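Local coordinates for protein flap endonuclease 1 (Desulfurococcus amylolyticus, PDB 3ORY) that probably cleaves the single-stranded 5' flaps of branched DNA, as flap endonucleases of the XPG family do in replication and repair, at residues L152-A155 with P159-Q162. Residues are numbered along the deposited sequence; the frame is centred on the assembly and turned at random.
Sequences LLDA and PWVQ
The carboxylate of Asp154 lies at the pyrrole edge of the Trp160 indole, the two planes only 19° apart, while Leu153 approaches the same five-membered ring obliquely. One hydrogen bond joins the flat groups: NE1 of Trp160 donates to OD1 of Asp154 over 2.9 Å, on the syn side of the carboxylate but well out of its plane. The bond is bent, with an N-H...O angle of 146°; Asp154 OD1 lies tilted somewhat from the indole plane and also stands 3.6 Å from Trp160 CD1. Beside this polar link, CB of Leu153 packs against Trp160 CD1 at 4.1 Å, so that the pyrrole part of the indole is met by an apolar carbon and a carboxylate oxygen from successive helical residues. With CG set between the backbone N and the carbonyl carbon (chi1 58°), Trp160 carries NE1 across to the helix. A phenylalanine here would probably leave Asp154 OD1 without its indole donor and weaken the tie between helix and strand. The contact spans the short link from helix 143-156 to strand 160-162 in the XPG I-region, the last step of a crossover, through several helices, from the neighbouring parallel strand 88-93. Tyr91 of that strand touches both Leu153 and Trp160, and on the helix Leu152 packs against helices 70-84 and 315-325.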
loop_
_atom_site.group_PDB
_atom_site.type_symbol
_atom_site.label_atom_id
_atom_site.label_comp_id
_atom_site.label_asym_id
_atom_site.label_seq_id
_atom_site.Cartn_x
_atom_site.Cartn_y
_atom_site.Cartn_z
ATOM N N LEU A 152 -11.558 -11.074 -8.925
ATOM C CA LEU A 152 -10.672 -10.865 -10.075
ATOM C C LEU A 152 -9.376 -11.684 -9.952
ATOM O O LEU A 152 -8.943 -12.329 -10.913
ATOM C CB LEU A 152 -10.361 -9.375 -10.275
ATOM C CG LEU A 152 -9.368 -9.051 -11.404
ATOM C CD1 LEU A 152 -9.914 -9.483 -12.795
ATOM C CD2 LEU A 152 -8.999 -7.571 -11.395
ATOM N N LEU A 153 -8.759 -11.649 -8.770
ATOM C CA LEU A 153 -7.541 -12.420 -8.530
ATOM C C LEU A 153 -7.781 -13.916 -8.726
ATOM O O LEU A 153 -6.959 -14.587 -9.363
ATOM C CB LEU A 153 -6.941 -12.110 -7.148
ATOM C CG LEU A 153 -6.493 -10.651 -6.960
ATOM C CD1 LEU A 153 -6.209 -10.342 -5.487
ATOM C CD2 LEU A 153 -5.280 -10.295 -7.830
ATOM N N ASP A 154 -8.906 -14.424 -8.194
ATOM C CA ASP A 154 -9.320 -15.814 -8.425
ATOM C C ASP A 154 -9.351 -16.135 -9.920
ATOM O O ASP A 154 -8.785 -17.143 -10.360
ATOM C CB ASP A 154 -10.712 -16.107 -7.833
ATOM C CG ASP A 154 -10.742 -16.045 -6.307
ATOM O OD1 ASP A 154 -9.665 -15.987 -5.674
ATOM O OD2 ASP A 154 -11.863 -16.042 -5.744
ATOM N N ALA A 155 -10.012 -15.281 -10.696
ATOM C CA ALA A 155 -10.079 -15.458 -12.153
ATOM C C ALA A 155 -8.694 -15.449 -12.816
ATOM O O ALA A 155 -8.464 -16.164 -13.806
ATOM C CB ALA A 155 -10.982 -14.407 -12.771
ATOM N N PRO A 159 -3.032 -16.126 -6.063
ATOM C CA PRO A 159 -3.412 -16.436 -4.682
ATOM C C PRO A 159 -3.573 -15.189 -3.821
ATOM O O PRO A 159 -2.906 -14.175 -4.046
ATOM C CB PRO A 159 -2.226 -17.253 -4.169
ATOM C CG PRO A 159 -1.064 -16.758 -4.991
ATOM C CD PRO A 159 -1.646 -16.530 -6.359
ATOM N N TRP A 160 -4.471 -15.270 -2.850
ATOM C CA TRP A 160 -4.561 -14.259 -1.808
ATOM C C TRP A 160 -4.859 -14.946 -0.477
ATOM O O TRP A 160 -5.468 -16.028 -0.428
ATOM C CB TRP A 160 -5.586 -13.158 -2.144
ATOM C CG TRP A 160 -6.974 -13.668 -2.385
ATOM C CD1 TRP A 160 -7.525 -14.001 -3.593
ATOM C CD2 TRP A 160 -7.983 -13.918 -1.401
ATOM N NE1 TRP A 160 -8.810 -14.446 -3.418
ATOM C CE2 TRP A 160 -9.117 -14.404 -2.082
ATOM C CE3 TRP A 160 -8.037 -13.776 -0.006
ATOM C CZ2 TRP A 160 -10.292 -14.755 -1.422
ATOM C CZ3 TRP A 160 -9.194 -14.123 0.650
ATOM C CH2 TRP A 160 -10.316 -14.605 -0.057
ATOM N N VAL A 161 -4.416 -14.309 0.592
ATOM C CA VAL A 161 -4.485 -14.878 1.917
ATOM C C VAL A 161 -5.438 -14.036 2.753
ATOM O O VAL A 161 -5.360 -12.805 2.739
ATOM C CB VAL A 161 -3.068 -14.923 2.547
ATOM C CG1 VAL A 161 -3.128 -15.288 4.034
ATOM C CG2 VAL A 161 -2.196 -15.919 1.778
ATOM N N GLN A 162 -6.350 -14.708 3.460
ATOM C CA GLN A 162 -7.233 -14.048 4.411
ATOM C C GLN A 162 -6.500 -13.889 5.741
ATOM O O GLN A 162 -6.287 -14.863 6.464
ATOM C CB GLN A 162 -8.526 -14.861 4.615
ATOM C CG GLN A 162 -9.541 -14.160 5.535
ATOM C CD GLN A 162 -9.820 -12.742 5.078
ATOM O OE1 GLN A 162 -10.430 -12.541 4.030
ATOM N NE2 GLN A 162 -9.364 -11.741 5.859
#